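Local coordinates for endonuclease 2 (Arabidopsis thaliana, PDB 4CXP), which cleaves RNA and single-stranded DNA, and double-stranded DNA less readily, into 5'-phosphorylated products, using divalent metal ions, at residues 126-131 with 214-219; 159-164 with 238-243. All blocks are in the same frame, centred on the assembly; numbering follows the deposited sequence.

Contact 1 (126-131 with 214-219). With ZN (zinc ion), chain F.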
loop_
_atom_site.group_PDB
_atom_site.type_symbol
_atom_site.label_atom_id
_atom_site.label_comp_id
_atom_site.label_asym_id
_atom_site.label_seq_id
_atom_site.Cartn_x
_atom_site.Cartn_y
_atom_site.Cartn_z
ATOM N N HIS A 126 -1.039 0.063 -3.285
ATOM C CA HIS A 126 -2.456 -0.228 -3.105
ATOM C C HIS A 126 -3.283 0.932 -2.576
ATOM O O HIS A 126 -4.505 0.834 -2.551
ATOM C CB HIS A 126 -2.644 -1.478 -2.225
ATOM C CG HIS A 126 -2.396 -2.747 -2.970
ATOM N ND1 HIS A 126 -1.158 -3.309 -3.144
ATOM C CD2 HIS A 126 -3.254 -3.525 -3.666
ATOM C CE1 HIS A 126 -1.273 -4.377 -3.922
ATOM N NE2 HIS A 126 -2.536 -4.538 -4.253
ATOM N N GLN A 127 -2.651 2.015 -2.150
ATOM C CA GLN A 127 -3.402 3.190 -1.707
ATOM C C GLN A 127 -3.815 3.927 -2.989
ATOM O O GLN A 127 -2.952 4.345 -3.752
ATOM C CB GLN A 127 -2.503 4.049 -0.800
ATOM C CG GLN A 127 -3.199 4.904 0.252
ATOM C CD GLN A 127 -3.896 6.138 -0.292
ATOM O OE1 GLN A 127 -4.776 6.035 -1.150
ATOM N NE2 GLN A 127 -3.535 7.304 0.218
ATOM N N PRO A 128 -5.128 4.042 -3.291
ATOM C CA PRO A 128 -5.510 4.651 -4.570
ATOM C C PRO A 128 -4.840 5.983 -4.865
ATOM O O PRO A 128 -4.441 6.244 -6.009
ATOM C CB PRO A 128 -7.028 4.767 -4.448
ATOM C CG PRO A 128 -7.391 3.598 -3.562
ATOM C CD PRO A 128 -6.291 3.570 -2.535
ATOM N N LEU A 129 -4.737 6.851 -3.864
ATOM C CA LEU A 129 -4.149 8.168 -4.088
ATOM C C LEU A 129 -2.631 8.190 -4.110
ATOM O O LEU A 129 -2.055 9.235 -4.296
ATOM C CB LEU A 129 -4.732 9.210 -3.149
ATOM C CG LEU A 129 -6.200 9.547 -3.406
ATOM C CD1 LEU A 129 -6.703 10.543 -2.390
ATOM C CD2 LEU A 129 -6.427 10.090 -4.796
ATOM N N HIS A 130 -1.991 7.025 -3.997
ATOM C CA HIS A 130 -0.580 6.876 -4.352
ATOM C C HIS A 130 -0.371 6.579 -5.837
ATOM O O HIS A 130 0.767 6.497 -6.258
ATOM C CB HIS A 130 0.108 5.821 -3.484
ATOM C CG HIS A 130 0.517 6.349 -2.150
ATOM N ND1 HIS A 130 1.817 6.360 -1.724
ATOM C CD2 HIS A 130 -0.195 6.954 -1.169
ATOM C CE1 HIS A 130 1.890 6.949 -0.547
ATOM N NE2 HIS A 130 0.679 7.320 -0.180
ATOM N N VAL A 131 -1.450 6.435 -6.607
ATOM C CA VAL A 131 -1.366 6.263 -8.067
ATOM C C VAL A 131 -2.439 7.202 -8.610
ATOM O O VAL A 131 -3.588 6.801 -8.905
ATOM C CB VAL A 131 -1.603 4.814 -8.540
ATOM C CG1 VAL A 131 -1.393 4.715 -10.044
ATOM C CG2 VAL A 131 -0.705 3.851 -7.781
ATOM N N ILE A 214 -5.430 3.631 -9.825
ATOM C CA ILE A 214 -5.866 4.879 -10.441
ATOM C C ILE A 214 -7.361 4.805 -10.776
ATOM O O ILE A 214 -8.081 5.793 -10.667
ATOM C CB ILE A 214 -4.998 5.271 -11.643
ATOM C CG1 ILE A 214 -5.480 6.562 -12.300
ATOM C CG2 ILE A 214 -4.986 4.212 -12.721
ATOM C CD1 ILE A 214 -5.376 7.801 -11.476
ATOM N N GLN A 215 -7.852 3.630 -11.154
ATOM C CA GLN A 215 -9.281 3.479 -11.413
ATOM C C GLN A 215 -10.074 3.758 -10.126
ATOM O O GLN A 215 -11.069 4.464 -10.142
ATOM C CB GLN A 215 -9.576 2.100 -12.001
ATOM C CG GLN A 215 -10.973 1.952 -12.553
ATOM C CD GLN A 215 -11.241 2.854 -13.724
ATOM O OE1 GLN A 215 -10.539 2.801 -14.751
ATOM N NE2 GLN A 215 -12.259 3.667 -13.616
ATOM N N ALA A 216 -9.591 3.233 -9.000
ATOM C CA ALA A 216 -10.210 3.510 -7.698
ATOM C C ALA A 216 -10.096 4.981 -7.312
ATOM O O ALA A 216 -11.012 5.543 -6.715
ATOM C CB ALA A 216 -9.591 2.650 -6.604
ATOM N N ALA A 217 -8.971 5.606 -7.643
ATOM C CA ALA A 217 -8.830 7.026 -7.374
ATOM C C ALA A 217 -9.938 7.796 -8.079
ATOM O O ALA A 217 -10.572 8.681 -7.494
ATOM C CB ALA A 217 -7.456 7.520 -7.794
ATOM N N CYS A 218 -10.192 7.457 -9.349
ATOM C CA CYS A 218 -11.255 8.100 -10.119
ATOM C C CYS A 218 -12.634 7.845 -9.564
ATOM O O CYS A 218 -13.437 8.766 -9.398
ATOM C CB CYS A 218 -11.245 7.629 -11.578
ATOM S SG CYS A 218 -9.968 8.376 -12.593
ATOM N N ASP A 219 -12.936 6.578 -9.334
ATOM C CA ASP A 219 -14.316 6.178 -9.045
ATOM C C ASP A 219 -14.714 6.327 -7.594
ATOM O O ASP A 219 -15.900 6.399 -7.292
ATOM C CB ASP A 219 -14.550 4.730 -9.470
ATOM C CG ASP A 219 -14.376 4.495 -10.955
ATOM O OD1 ASP A 219 -14.731 5.387 -11.755
ATOM O OD2 ASP A 219 -13.906 3.412 -11.320
HETATM ZN ZN ZN F . 0.401 8.709 1.406
HETATM O O HOH W 1 1.883 10.181 1.371
#

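Contact 2 (159-164 with 238-243)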
loop_
_atom_site.group_PDB
_atom_site.type_symbol
_atom_site.label_atom_id
_atom_site.label_comp_id
_atom_site.label_asym_id
_atom_site.label_seq_id
_atom_site.Cartn_x
_atom_site.Cartn_y
_atom_site.Cartn_z
ATOM N N SER A 159 -4.930 7.760 6.214
ATOM C CA SER A 159 -5.108 7.677 7.649
ATOM C C SER A 159 -6.528 7.852 8.160
ATOM O O SER A 159 -6.966 7.088 9.017
ATOM C CB SER A 159 -4.211 8.723 8.336
ATOM O OG SER A 159 -2.850 8.419 8.135
ATOM N N ASN A 160 -7.252 8.898 7.757
ATOM C CA ASN A 160 -8.473 9.224 8.505
ATOM C C ASN A 160 -9.549 8.167 8.415
ATOM O O ASN A 160 -10.186 7.866 9.429
ATOM C CB ASN A 160 -9.086 10.570 8.119
ATOM C CG ASN A 160 -8.172 11.729 8.398
ATOM O OD1 ASN A 160 -8.127 12.277 9.520
ATOM N ND2 ASN A 160 -7.466 12.130 7.410
ATOM N N ILE A 161 -9.794 7.605 7.232
ATOM C CA ILE A 161 -10.817 6.570 7.118
ATOM C C ILE A 161 -10.481 5.407 8.069
ATOM O O ILE A 161 -11.328 4.954 8.838
ATOM C CB ILE A 161 -10.991 6.070 5.677
ATOM C CG1 ILE A 161 -11.529 7.188 4.776
ATOM C CG2 ILE A 161 -11.900 4.862 5.654
ATOM C CD1 ILE A 161 -11.405 6.875 3.305
ATOM N N ILE A 162 -9.246 4.922 7.997
ATOM C CA ILE A 162 -8.856 3.784 8.818
ATOM C C ILE A 162 -8.946 4.115 10.314
ATOM O O ILE A 162 -9.455 3.317 11.096
ATOM C CB ILE A 162 -7.448 3.299 8.433
ATOM C CG1 ILE A 162 -7.455 2.732 7.012
ATOM C CG2 ILE A 162 -6.949 2.250 9.422
ATOM C CD1 ILE A 162 -6.067 2.530 6.443
ATOM N N GLU A 163 -8.448 5.282 10.699
ATOM C CA GLU A 163 -8.463 5.668 12.106
ATOM C C GLU A 163 -9.880 5.787 12.639
ATOM O O GLU A 163 -10.157 5.400 13.778
ATOM C CB GLU A 163 -7.726 6.991 12.300
ATOM C CG GLU A 163 -6.226 6.932 12.196
ATOM C CD GLU A 163 -5.595 8.329 12.063
ATOM O OE1 GLU A 163 -6.320 9.334 11.853
ATOM O OE2 GLU A 163 -4.363 8.426 12.117
ATOM N N THR A 164 -10.773 6.368 11.854
ATOM C CA THR A 164 -12.149 6.534 12.282
ATOM C C THR A 164 -12.825 5.182 12.395
ATOM O O THR A 164 -13.585 4.930 13.332
ATOM C CB THR A 164 -12.882 7.488 11.333
ATOM O OG1 THR A 164 -12.203 8.744 11.339
ATOM C CG2 THR A 164 -14.312 7.676 11.745
ATOM N N SER A 238 -19.417 4.623 2.476
ATOM C CA SER A 238 -19.370 4.187 1.098
ATOM C C SER A 238 -17.959 3.840 0.634
ATOM O O SER A 238 -17.816 2.992 -0.228
ATOM C CB SER A 238 -20.016 5.193 0.172
ATOM O OG SER A 238 -19.380 6.424 0.195
ATOM N N ARG A 239 -16.930 4.477 1.196
ATOM C CA ARG A 239 -15.551 4.214 0.797
ATOM C C ARG A 239 -14.866 3.170 1.656
ATOM O O ARG A 239 -13.843 2.636 1.240
ATOM C CB ARG A 239 -14.725 5.510 0.754
ATOM C CG ARG A 239 -14.874 6.297 -0.525
ATOM C CD ARG A 239 -16.290 6.725 -0.869
ATOM N NE ARG A 239 -16.261 7.553 -2.060
ATOM C CZ ARG A 239 -17.315 8.116 -2.601
ATOM N NH1 ARG A 239 -18.514 7.877 -2.099
ATOM N NH2 ARG A 239 -17.150 8.894 -3.647
ATOM N N LEU A 240 -15.403 2.841 2.815
ATOM C CA LEU A 240 -14.740 1.880 3.649
ATOM C C LEU A 240 -14.557 0.517 2.962
ATOM O O LEU A 240 -13.480 -0.060 3.093
ATOM C CB LEU A 240 -15.433 1.791 4.996
ATOM C CG LEU A 240 -14.720 0.956 6.063
ATOM C CD1 LEU A 240 -13.322 1.430 6.421
ATOM C CD2 LEU A 240 -15.603 0.945 7.301
ATOM N N PRO A 241 -15.545 0.004 2.193
ATOM C CA PRO A 241 -15.298 -1.287 1.557
ATOM C C PRO A 241 -14.120 -1.297 0.604
ATOM O O PRO A 241 -13.433 -2.306 0.498
ATOM C CB PRO A 241 -16.620 -1.608 0.849
ATOM C CG PRO A 241 -17.644 -0.860 1.624
ATOM C CD PRO A 241 -16.948 0.412 2.038
ATOM N N ILE A 242 -13.864 -0.192 -0.075
ATOM C CA ILE A 242 -12.731 -0.166 -1.003
ATOM C C ILE A 242 -11.424 -0.059 -0.214
ATOM O O ILE A 242 -10.438 -0.652 -0.628
ATOM C CB ILE A 242 -12.887 0.869 -2.160
ATOM C CG1 ILE A 242 -11.668 0.908 -3.077
ATOM C CG2 ILE A 242 -13.029 2.265 -1.647
ATOM C CD1 ILE A 242 -11.314 -0.403 -3.718
ATOM N N VAL A 243 -11.408 0.651 0.910
ATOM C CA VAL A 243 -10.248 0.616 1.775
ATOM C C VAL A 243 -9.972 -0.827 2.229
ATOM O O VAL A 243 -8.844 -1.308 2.153
ATOM C CB VAL A 243 -10.403 1.593 2.948
ATOM C CG1 VAL A 243 -9.315 1.386 3.990
ATOM C CG2 VAL A 243 -10.384 3.026 2.418
#

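Contact 1 (126-131 with 214-219)
The Pro128 ring rests on helix 214-219 through one side, the CB-CG bond. Its CG lies 3.9 Å from the CB of Ala216, and its CB meets the backbone of Ala217 and the Ala216 methyl. The imidazole of His130 does not touch the helix: NE2 binds zinc at 2.1 Å, ND1 hydrogen-bonds to the carbonyl of His58, and the ring meets that of His154 with the planes inclined at about 45°. His154 and Asp158 complete the zinc's protein ligands, so the turn carries part of the nuclease's metal centre. The Gln127 amide turns back on its own chain, where OE1 takes the N-H of Leu129 at 2.8 Å; that donor stands 46° above the carbonyl plane.

No hydrogen bond joins the two segments, and small apolar groups do the work. The Ala217 methyl faces the carbonyl O of Pro128 at 3.7 Å, and Leu129 brings CD2 to 4.1 Å from that same CB. Farther along the loop, and most of a turn back along the helix, the side chains of Val131 and Ile214 cross at about a right angle. Val131 has CG1 anti to its backbone N (chi1 -176°), and this branch comes 4.0 Å from CB of Ile214. The carbonyl O of Val131 takes a CH contact from CA of Ile214 at 3.4 Å and also lies close to its CD1. With alanine at 216 and 217, the turn comes close: the CA atoms of Pro128 and Ala217 are 5.0 Å apart.

The 3-10 turn at 128-130 follows helix 111-124 and leads into strand 131-133, which pairs in parallel with strand 60-62. Helix 206-221 packs along this connection, its Cys218 disulfide-bonded to Cys66. Leu129 also packs on Leu153, His154 and Trp157 of helix 153-169.

Contact 2 (159-164 with 238-243)
Two helices of the mostly helical S1/P1 nuclease fold, 153-169 and 233-262, cross nearly at right angles here (-98°), their local axes 10.5 Å apart at closest approach. Ile161 sits at the crossing. With CG1 beside the backbone N (chi1 -65°), CG2 stands anti to it and meets CD1 of Leu240 at 3.8 Å and CG2 of Val243 at 4.0 Å, while CD1 runs on toward CB of Arg239. The side chains of Leu240 and Ile161 run past one another, pointing opposite ways. One residue on, CG1 of Ile162 reaches CG1 of Val243 at 3.8 Å, so the two methyls of Val243 are divided between the isoleucines, CG1 to Ile162 and CG2 to Ile161.

Helix 233-262 is kinked at this point: Pro241 has no N-H to give, and Ile242 N makes only a weak bond to Arg239 O. Polar ends turn elsewhere. Arg239 gives NH1 to OG of Ser238, which lies in the guanidinium plane 2.9 Å away, and its NE binds the carbonyl of Trp220. On the other helix, the N and OG1 of Thr164 approach the O of Asn160 from opposite faces of its carbonyl plane, and OG1 also pairs with Trp146 NE1.

Overall arrangement
The four segments alternate along the chain, and the centres of the two contacts lie 13 Å apart, with nearest atoms about 4 Å from each other but not touching. Helix 153-169 joins them: it supplies the other two protein ligands of the zinc in contact 1, and Ile161, three residues past Asp158, already packs in contact 2. Trp157 on that helix touches Gln127 and Leu129 on one hand, and Arg239, Ile242 and Val243 on the other. Trp1, itself a zinc ligand, packs on both Gln127 and Ile162, whose side chain is about 9 Å from a bound zinc. Segments 126-131 and 159-164 both belong to the substrate-binding region 120-169.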